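Cyclic nucleotide-binding protein (Brucella abortus biovar 1, PDB 5D1I) is of unknown function but has a cyclic nucleotide-binding domain fold and possibly acts as a DNA-binding transcription factor. Local coordinates at residues G66-F71 and T111-I116; L70-D75 and R101-V106. All blocks are in the same frame, centred on the assembly; numbering follows the deposited sequence.

Interaction 1. Residues G66-F71 and T111-I116; sequences GTITLF and TEVIRI
T111 lays its side chain over the backbone of G66 and T67 and against the flank of I68. Its methyl, CG2, sits 4.0 Å from G66 CA. The same methyl meets I68 CG1 at 4.1 Å, where the two side chains cross at about a right angle. The hydroxyl takes the other branch. With OG1 beside its own backbone N and anti to the carbonyl carbon (chi1 -62°), T111 turns CG2 to I68 and OG1 to the backbone. T67 N gives OG1 a weak hydrogen bond, 3.1 Å long and bent to 128° at the hydrogen. The stronger partner of T111 OG1 is the carbonyl of V109. G66 has no side chain, which lets T111 come this close. Its backbone conformation leaves no room for a CB beside the carbonyl O of the preceding residue, nor is there room beside T111 OG1.

The protein has the beta barrel of a cyclic nucleotide-binding domain, in the cupin clan. Here the start of strand 68-74, from one sheet, comes up to the first residues of strand 111-117, from the other. The backbones are closest at G66 and T111, with their CA atoms 4.0 Å apart. Farther along, the strands separate.

Beyond T111, I68 makes the apolar part of the contact. It extends its chain, CD1 anti to CA (chi2 172°), and I68 CD1 reaches V113 CG1 at 4.2 Å. I68 also packs on I63, V84 and A105, so side chains from both sheets surround it. Farther along strand 111-117, E112 forms a salt bridge with R41 and R115 with E40.

Interaction 2. Residues L70-D75 and R101-V106; sequences LFHEGD and RLTGAV
G104 CA packs against one face of the F71 ring, 3.8 Å from the ring centroid and 16° off the ring normal, a CH-pi contact. The ring continues along the strand, and F71 CE2 touches V106 CG1 at 3.7 Å. It gets there because CG stands between the backbone N and the carbonyl carbon (chi1 58°).

Beneath the ring, F71 and G104 form an antiparallel hydrogen-bonded pair. G104 N donates to F71 O at 2.7 Å. F71 N donates to G104 O at 3.2 Å. T103 OG1 gives G104 O a second bond of 2.7 Å, from the opposite face of its plane. L70 and A105 are the next, non-hydrogen-bonded pair. On their side of the sheet, L70 CD2 meets A105 CB at 3.9 Å.

At the end of the pairing, H72 brings CE1 within 3.4 Å of L102 O, which lies at the ring edge. E53 accepts a hydrogen bond from H72 ND1 and helps place that ring. S26 of the second subunit packs on L102 and T103.

G104 O thus takes one bond across the strands of this beta-barrel sheet, from F71 N, and one from its own neighbour T103, which fixes the carbonyl on both faces. Glycine lets the F71 ring lie directly on the backbone, since there is no room for a CB at G104 beside F71 CE1.

In the fold
The segments 66-71 and 70-75 overlap at L70 and F71 on strand 68-74, though in interaction 1 the contacts come from G66, T67 and I68. The centres of the two interactions lie about 13 Å apart. Strands 104-107 and 111-117 follow each other in the chain, and strand 68-74 meets both. Interaction 2 is pairing within one four-stranded sheet; interaction 1 joins that sheet to the other. The two contacts touch directly. T69 N lies 2.8 Å from V106 O, a probable hydrogen bond that carries on the ladder, and I68 CG2 packs on A105 CB at 3.8 Å. The centre of interaction 1 lies about 7 Å from the chain centre, that of interaction 2 about 15 Å.

Interaction 1. Residues G66-F71 and T111-I116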
# COMPACT_ATOMS: atom_id res chain seq x y z
N GLY A 66 -13.04 -7.78 -6.75
CA GLY A 66 -13.44 -7.14 -7.99
C GLY A 66 -12.29 -6.55 -8.79
O GLY A 66 -11.12 -6.76 -8.46
N THR A 67 -12.63 -5.82 -9.84
CA THR A 67 -11.62 -5.24 -10.72
C THR A 67 -12.01 -3.82 -11.12
O THR A 67 -13.15 -3.55 -11.51
CB THR A 67 -11.42 -6.08 -12.00
OG1 THR A 67 -11.19 -7.45 -11.65
CG2 THR A 67 -10.24 -5.56 -12.81
N ILE A 68 -11.04 -2.92 -11.02
CA ILE A 68 -11.23 -1.52 -11.37
C ILE A 68 -10.21 -1.12 -12.42
O ILE A 68 -9.02 -1.37 -12.26
CB ILE A 68 -11.10 -0.62 -10.13
CG1 ILE A 68 -12.36 -0.73 -9.25
CG2 ILE A 68 -10.86 0.83 -10.53
CD1 ILE A 68 -12.23 -0.01 -7.92
N THR A 69 -10.68 -0.51 -13.50
CA THR A 69 -9.78 0.03 -14.51
C THR A 69 -9.43 1.49 -14.20
O THR A 69 -10.33 2.32 -14.03
CB THR A 69 -10.38 -0.07 -15.92
OG1 THR A 69 -10.46 -1.45 -16.29
CG2 THR A 69 -9.52 0.67 -16.93
N LEU A 70 -8.14 1.78 -14.12
CA LEU A 70 -7.66 3.15 -13.97
C LEU A 70 -7.42 3.75 -15.34
O LEU A 70 -6.88 3.09 -16.22
CB LEU A 70 -6.37 3.18 -13.15
CG LEU A 70 -6.37 2.49 -11.79
CD1 LEU A 70 -5.03 2.69 -11.10
CD2 LEU A 70 -7.51 3.03 -10.92
N PHE A 71 -7.82 5.00 -15.53
CA PHE A 71 -7.70 5.62 -16.84
C PHE A 71 -7.43 7.12 -16.77
O PHE A 71 -7.63 7.75 -15.73
CB PHE A 71 -8.98 5.35 -17.66
CG PHE A 71 -10.24 5.86 -17.02
CD1 PHE A 71 -10.66 7.17 -17.21
CD2 PHE A 71 -11.02 5.03 -16.23
CE1 PHE A 71 -11.83 7.64 -16.63
CE2 PHE A 71 -12.18 5.49 -15.64
CZ PHE A 71 -12.59 6.79 -15.84
N THR A 111 -17.67 -4.83 -7.71
CA THR A 111 -16.44 -4.64 -6.94
C THR A 111 -16.75 -4.12 -5.55
O THR A 111 -17.56 -3.21 -5.38
CB THR A 111 -15.48 -3.67 -7.67
OG1 THR A 111 -15.11 -4.23 -8.93
CG2 THR A 111 -14.23 -3.40 -6.84
N GLU A 112 -16.11 -4.71 -4.55
CA GLU A 112 -16.30 -4.28 -3.18
C GLU A 112 -15.06 -3.59 -2.66
O GLU A 112 -13.96 -4.12 -2.74
CB GLU A 112 -16.65 -5.47 -2.28
CG GLU A 112 -16.72 -5.12 -0.81
CD GLU A 112 -17.62 -6.04 -0.03
OE1 GLU A 112 -17.37 -6.23 1.18
OE2 GLU A 112 -18.58 -6.58 -0.62
N VAL A 113 -15.25 -2.38 -2.15
CA VAL A 113 -14.14 -1.58 -1.66
C VAL A 113 -14.35 -1.14 -0.22
O VAL A 113 -15.48 -1.04 0.26
CB VAL A 113 -13.90 -0.33 -2.53
CG1 VAL A 113 -13.52 -0.72 -3.95
CG2 VAL A 113 -15.13 0.57 -2.52
N ILE A 114 -13.25 -0.90 0.47
CA ILE A 114 -13.25 -0.32 1.80
C ILE A 114 -12.89 1.15 1.68
O ILE A 114 -11.84 1.49 1.14
CB ILE A 114 -12.25 -1.04 2.72
CG1 ILE A 114 -12.78 -2.42 3.11
CG2 ILE A 114 -11.96 -0.20 3.95
CD1 ILE A 114 -11.75 -3.28 3.82
N ARG A 115 -13.76 2.04 2.15
CA ARG A 115 -13.48 3.47 2.08
C ARG A 115 -12.97 4.00 3.41
O ARG A 115 -13.65 3.90 4.44
CB ARG A 115 -14.72 4.26 1.66
CG ARG A 115 -14.43 5.74 1.43
CD ARG A 115 -15.72 6.53 1.20
NE ARG A 115 -16.43 6.77 2.45
CZ ARG A 115 -16.31 7.88 3.17
NH1 ARG A 115 -15.51 8.86 2.77
NH2 ARG A 115 -17.00 8.01 4.30
N ILE A 116 -11.78 4.58 3.39
CA ILE A 116 -11.19 5.17 4.58
C ILE A 116 -11.21 6.68 4.45
O ILE A 116 -10.52 7.23 3.60
CB ILE A 116 -9.74 4.70 4.81
CG1 ILE A 116 -9.65 3.18 4.76
CG2 ILE A 116 -9.22 5.23 6.14
CD1 ILE A 116 -10.31 2.50 5.93

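Interaction 2. Residues L70-D75 and R101-V106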
# COMPACT_ATOMS: atom_id res chain seq x y z
N LEU A 70 -8.14 1.78 -14.12
CA LEU A 70 -7.66 3.15 -13.97
C LEU A 70 -7.42 3.75 -15.34
O LEU A 70 -6.88 3.09 -16.22
CB LEU A 70 -6.37 3.18 -13.15
CG LEU A 70 -6.37 2.49 -11.79
CD1 LEU A 70 -5.03 2.69 -11.10
CD2 LEU A 70 -7.51 3.03 -10.92
N PHE A 71 -7.82 5.00 -15.53
CA PHE A 71 -7.70 5.62 -16.84
C PHE A 71 -7.43 7.12 -16.77
O PHE A 71 -7.63 7.75 -15.73
CB PHE A 71 -8.98 5.35 -17.66
CG PHE A 71 -10.24 5.86 -17.02
CD1 PHE A 71 -10.66 7.17 -17.21
CD2 PHE A 71 -11.02 5.03 -16.23
CE1 PHE A 71 -11.83 7.64 -16.63
CE2 PHE A 71 -12.18 5.49 -15.64
CZ PHE A 71 -12.59 6.79 -15.84
N HIS A 72 -6.98 7.68 -17.89
CA HIS A 72 -6.83 9.12 -18.02
C HIS A 72 -7.88 9.65 -18.98
O HIS A 72 -8.18 9.00 -19.98
CB HIS A 72 -5.42 9.49 -18.51
CG HIS A 72 -4.37 9.40 -17.45
ND1 HIS A 72 -4.47 10.07 -16.25
CD2 HIS A 72 -3.20 8.73 -17.41
CE1 HIS A 72 -3.40 9.81 -15.52
NE2 HIS A 72 -2.61 9.00 -16.20
N GLU A 73 -8.43 10.82 -18.68
CA GLU A 73 -9.40 11.44 -19.57
C GLU A 73 -8.67 12.14 -20.72
O GLU A 73 -8.04 13.17 -20.52
CB GLU A 73 -10.28 12.43 -18.80
CG GLU A 73 -11.74 12.43 -19.23
CD GLU A 73 -12.55 11.32 -18.59
OE1 GLU A 73 -12.47 11.15 -17.35
OE2 GLU A 73 -13.27 10.61 -19.32
N GLY A 74 -8.77 11.57 -21.91
CA GLY A 74 -8.05 12.08 -23.07
C GLY A 74 -8.86 13.04 -23.92
O GLY A 74 -10.01 13.34 -23.62
N ASP A 75 -8.25 13.50 -25.01
CA ASP A 75 -8.89 14.47 -25.90
C ASP A 75 -10.16 13.91 -26.53
O ASP A 75 -11.13 14.65 -26.75
CB ASP A 75 -7.93 14.91 -27.00
CG ASP A 75 -6.78 15.75 -26.47
OD1 ASP A 75 -7.00 16.51 -25.50
OD2 ASP A 75 -5.67 15.66 -27.03
N ARG A 101 -7.66 13.45 -7.35
CA ARG A 101 -7.60 12.13 -7.97
C ARG A 101 -6.68 12.12 -9.18
O ARG A 101 -6.93 12.82 -10.17
CB ARG A 101 -9.01 11.68 -8.37
CG ARG A 101 -10.00 11.67 -7.21
CD ARG A 101 -9.63 10.61 -6.16
NE ARG A 101 -10.57 10.62 -5.04
CZ ARG A 101 -10.46 9.87 -3.95
NH1 ARG A 101 -9.43 9.05 -3.81
NH2 ARG A 101 -11.37 9.96 -2.99
N LEU A 102 -5.61 11.34 -9.10
CA LEU A 102 -4.60 11.29 -10.15
C LEU A 102 -5.12 10.66 -11.44
O LEU A 102 -4.64 10.97 -12.53
CB LEU A 102 -3.37 10.53 -9.68
CG LEU A 102 -2.53 11.22 -8.60
CD1 LEU A 102 -1.36 10.34 -8.19
CD2 LEU A 102 -2.04 12.57 -9.09
N THR A 103 -6.09 9.76 -11.31
CA THR A 103 -6.67 9.09 -12.47
C THR A 103 -8.18 9.00 -12.35
O THR A 103 -8.74 9.31 -11.30
CB THR A 103 -6.13 7.65 -12.63
OG1 THR A 103 -6.83 6.79 -11.72
CG2 THR A 103 -4.64 7.58 -12.34
N GLY A 104 -8.83 8.55 -13.41
CA GLY A 104 -10.21 8.12 -13.32
C GLY A 104 -10.19 6.68 -12.84
O GLY A 104 -9.14 6.04 -12.84
N ALA A 105 -11.35 6.18 -12.42
CA ALA A 105 -11.47 4.79 -11.98
C ALA A 105 -12.89 4.31 -12.18
O ALA A 105 -13.84 4.96 -11.75
CB ALA A 105 -11.07 4.66 -10.52
N VAL A 106 -13.04 3.16 -12.84
CA VAL A 106 -14.35 2.57 -13.07
C VAL A 106 -14.31 1.07 -12.75
O VAL A 106 -13.34 0.39 -13.06
CB VAL A 106 -14.82 2.79 -14.53
CG1 VAL A 106 -13.84 2.16 -15.51
CG2 VAL A 106 -16.23 2.24 -14.74